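Local coordinates for protein peptidoglycan DD-endopeptidase ShyB (Vibrio cholerae, PDB 2GU1) that cuts the peptide cross-links between neighbouring peptidoglycan strands as a zinc-dependent DD-endopeptidase, probably making room for new glycans as the cell wall expands, at residues A[234-239]-A[311-316]. Sequence-based numbering, arbitrary orientation.
Sequences GTDFAT and HLHFEV. With ZN (zinc ion), chain B.
T235 and F314, and F237 and L312, form hydrogen-bonded pairs of an antiparallel ladder, each joined by two backbone bonds, from T235 N to F314 O at 2.7 Å to the longer L312 N to F237 O at 3.3 Å. F237 O also accepts from T239 N, closing the inverse gamma turn centred on A238. Between these pairs D236 and H313 stand as a non-hydrogen-bonded pair on the zinc face of the sheet. D236 OD1 and H313 ND1 each bind the zinc ion at 2.0 Å, while D236 OD2 sits farther off at 2.7 Å, so the carboxylate grips the metal unevenly. Its plane is turned 59° from the H313 ring. CG anti to the backbone N (chi1 171°) swings the H313 ring toward the zinc, and the ring's turn about CB-CG (chi2 96°) points ND1 at it and leaves NE2 for E315. There NE2 donates to E315 OE2 over 2.6 Å, close to the ring plane and on the anti lone pair of the oxygen; this fixes the ring's rotation and would be expected to make ND1 a stronger ligand. E315 is itself steadied by a salt bridge from OE1 to R277. H311 also approaches D236, its CD2 3.3 Å from D236 CG, while its ND1 is held by the carbonyl of G309. On the other face F237 lies alongside both L312 and F314, its CE2 4.0 Å from F314 CB, and T235 CG2 rests over one face of the F237 ring. H232 completes the zinc site, so this strand pair supplies two of three protein ligands in the catalytic centre of an M23 (lysostaphin-type) metallopeptidase, with H311 and H313 forming its HxH motif.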
ATOM      1  N   GLY A 234       1.545 -12.563   5.400  1.00 24.21           N
ATOM      2  CA  GLY A 234       1.473 -12.986   4.014  1.00 24.61           C
ATOM      3  C   GLY A 234       1.369 -14.495   3.890  1.00 25.85           C
ATOM      4  O   GLY A 234       1.246 -15.198   4.890  1.00 25.33           O
ATOM      5  N   THR A 235       1.415 -14.991   2.660  1.00 24.94           N
ATOM      6  CA  THR A 235       1.332 -16.425   2.419  1.00 24.06           C
ATOM      7  C   THR A 235       2.632 -16.886   1.762  1.00 25.56           C
ATOM      8  O   THR A 235       3.114 -16.249   0.823  1.00 26.40           O
ATOM      9  CB  THR A 235       0.146 -16.756   1.484  1.00 22.92           C
ATOM     10  OG1 THR A 235      -1.065 -16.237   2.037  1.00 22.60           O
ATOM     11  CG2 THR A 235       0.006 -18.244   1.302  1.00 21.49           C
ATOM     12  N   ASP A 236       3.207 -17.980   2.254  1.00 23.89           N
ATOM     13  CA  ASP A 236       4.449 -18.499   1.680  1.00 25.63           C
ATOM     14  C   ASP A 236       4.192 -19.662   0.732  1.00 26.35           C
ATOM     15  O   ASP A 236       3.549 -20.642   1.118  1.00 26.35           O
ATOM     16  CB  ASP A 236       5.396 -18.959   2.792  1.00 25.90           C
ATOM     17  CG  ASP A 236       5.847 -17.818   3.665  1.00 25.14           C
ATOM     18  OD1 ASP A 236       5.579 -16.656   3.288  1.00 23.83           O
ATOM     19  OD2 ASP A 236       6.478 -18.078   4.708  1.00 22.55           O
ATOM     20  N   PHE A 237       4.686 -19.542  -0.503  1.00 25.08           N
ATOM     21  CA  PHE A 237       4.540 -20.586  -1.526  1.00 25.89           C
ATOM     22  C   PHE A 237       5.882 -21.290  -1.724  1.00 26.28           C
ATOM     23  O   PHE A 237       6.947 -20.656  -1.683  1.00 25.92           O
ATOM     24  CB  PHE A 237       4.063 -19.981  -2.855  1.00 25.63           C
ATOM     25  CG  PHE A 237       2.652 -19.465  -2.814  1.00 24.37           C
ATOM     26  CD1 PHE A 237       1.578 -20.344  -2.692  1.00 25.77           C
ATOM     27  CD2 PHE A 237       2.395 -18.097  -2.865  1.00 25.73           C
ATOM     28  CE1 PHE A 237       0.268 -19.869  -2.621  1.00 26.50           C
ATOM     29  CE2 PHE A 237       1.092 -17.608  -2.796  1.00 24.72           C
ATOM     30  CZ  PHE A 237       0.023 -18.493  -2.672  1.00 25.29           C
ATOM     31  N   ALA A 238       5.826 -22.606  -1.925  1.00 26.59           N
ATOM     32  CA  ALA A 238       7.021 -23.422  -2.091  1.00 28.03           C
ATOM     33  C   ALA A 238       7.629 -23.299  -3.481  1.00 28.98           C
ATOM     34  O   ALA A 238       7.510 -24.207  -4.307  1.00 31.98           O
ATOM     35  CB  ALA A 238       6.694 -24.881  -1.795  1.00 27.37           C
ATOM     36  N   THR A 239       8.288 -22.178  -3.734  1.00 27.51           N
ATOM     37  CA  THR A 239       8.912 -21.936  -5.031  1.00 26.50           C
ATOM     38  C   THR A 239      10.413 -22.148  -5.028  1.00 27.38           C
ATOM     39  O   THR A 239      11.100 -21.812  -4.065  1.00 28.26           O
ATOM     40  CB  THR A 239       8.698 -20.487  -5.500  1.00 25.50           C
ATOM     41  OG1 THR A 239       9.099 -19.591  -4.454  1.00 28.52           O
ATOM     42  CG2 THR A 239       7.258 -20.243  -5.860  1.00 23.24           C
ATOM     43  N   HIS A 311      11.598 -19.224  -0.794  1.00 26.30           N
ATOM     44  CA  HIS A 311      10.151 -19.231  -0.901  1.00 22.86           C
ATOM     45  C   HIS A 311       9.671 -17.838  -1.271  1.00 21.82           C
ATOM     46  O   HIS A 311      10.388 -16.853  -1.097  1.00 22.93           O
ATOM     47  CB  HIS A 311       9.497 -19.617   0.434  1.00 26.20           C
ATOM     48  CG  HIS A 311       9.657 -18.583   1.508  1.00 26.26           C
ATOM     49  ND1 HIS A 311      10.855 -18.360   2.154  1.00 27.61           N
ATOM     50  CD2 HIS A 311       8.768 -17.717   2.053  1.00 27.58           C
ATOM     51  CE1 HIS A 311      10.694 -17.406   3.057  1.00 29.46           C
ATOM     52  NE2 HIS A 311       9.438 -17.000   3.017  1.00 28.67           N
ATOM     53  N   LEU A 312       8.457 -17.767  -1.785  1.00 20.11           N
ATOM     54  CA  LEU A 312       7.868 -16.491  -2.121  1.00 21.93           C
ATOM     55  C   LEU A 312       6.940 -16.136  -0.966  1.00 24.10           C
ATOM     56  O   LEU A 312       6.146 -16.967  -0.509  1.00 20.63           O
ATOM     57  CB  LEU A 312       7.050 -16.577  -3.409  1.00 21.09           C
ATOM     58  CG  LEU A 312       6.246 -15.319  -3.752  1.00 25.11           C
ATOM     59  CD1 LEU A 312       7.181 -14.229  -4.268  1.00 22.86           C
ATOM     60  CD2 LEU A 312       5.201 -15.648  -4.806  1.00 23.41           C
ATOM     61  N   HIS A 313       7.073 -14.913  -0.472  1.00 23.18           N
ATOM     62  CA  HIS A 313       6.203 -14.429   0.589  1.00 21.11           C
ATOM     63  C   HIS A 313       5.292 -13.457  -0.159  1.00 21.57           C
ATOM     64  O   HIS A 313       5.763 -12.433  -0.659  1.00 20.54           O
ATOM     65  CB  HIS A 313       7.018 -13.690   1.653  1.00 22.85           C
ATOM     66  CG  HIS A 313       6.180 -12.972   2.663  1.00 23.46           C
ATOM     67  ND1 HIS A 313       5.858 -13.513   3.889  1.00 24.38           N
ATOM     68  CD2 HIS A 313       5.577 -11.758   2.618  1.00 23.53           C
ATOM     69  CE1 HIS A 313       5.097 -12.663   4.558  1.00 21.66           C
ATOM     70  NE2 HIS A 313       4.911 -11.591   3.808  1.00 23.15           N
ATOM     71  N   PHE A 314       4.006 -13.793  -0.251  1.00 20.04           N
ATOM     72  CA  PHE A 314       3.022 -12.984  -0.975  1.00 20.82           C
ATOM     73  C   PHE A 314       2.059 -12.279  -0.025  1.00 20.24           C
ATOM     74  O   PHE A 314       1.589 -12.868   0.959  1.00 18.64           O
ATOM     75  CB  PHE A 314       2.244 -13.895  -1.949  1.00 19.12           C
ATOM     76  CG  PHE A 314       1.140 -13.204  -2.706  1.00 18.67           C
ATOM     77  CD1 PHE A 314       1.411 -12.157  -3.578  1.00 19.87           C
ATOM     78  CD2 PHE A 314      -0.184 -13.617  -2.551  1.00 17.58           C
ATOM     79  CE1 PHE A 314       0.376 -11.528  -4.293  1.00 16.50           C
ATOM     80  CE2 PHE A 314      -1.215 -13.002  -3.248  1.00 16.64           C
ATOM     81  CZ  PHE A 314      -0.940 -11.950  -4.124  1.00 16.33           C
ATOM     82  N   GLU A 315       1.763 -11.014  -0.313  1.00 17.84           N
ATOM     83  CA  GLU A 315       0.849 -10.255   0.532  1.00 19.34           C
ATOM     84  C   GLU A 315      -0.208  -9.510  -0.261  1.00 21.04           C
ATOM     85  O   GLU A 315       0.041  -9.062  -1.380  1.00 18.15           O
ATOM     86  CB  GLU A 315       1.627  -9.236   1.382  1.00 23.54           C
ATOM     87  CG  GLU A 315       2.327  -9.830   2.598  1.00 23.04           C
ATOM     88  CD  GLU A 315       3.075  -8.787   3.426  1.00 23.54           C
ATOM     89  OE1 GLU A 315       2.695  -7.598   3.395  1.00 24.97           O
ATOM     90  OE2 GLU A 315       4.041  -9.165   4.118  1.00 25.86           O
ATOM     91  N   VAL A 316      -1.402  -9.408   0.317  1.00 20.48           N
ATOM     92  CA  VAL A 316      -2.483  -8.650  -0.290  1.00 18.44           C
ATOM     93  C   VAL A 316      -2.835  -7.612   0.764  1.00 21.46           C
ATOM     94  O   VAL A 316      -3.046  -7.954   1.931  1.00 23.48           O
ATOM     95  CB  VAL A 316      -3.741  -9.503  -0.574  1.00 17.92           C
ATOM     96  CG1 VAL A 316      -4.869  -8.606  -1.102  1.00 14.94           C
ATOM     97  CG2 VAL A 316      -3.416 -10.581  -1.605  1.00 19.37           C
TER
HETATM   98 ZN    ZN B 362       6.158 -15.351   4.734  1.00 26.62          ZN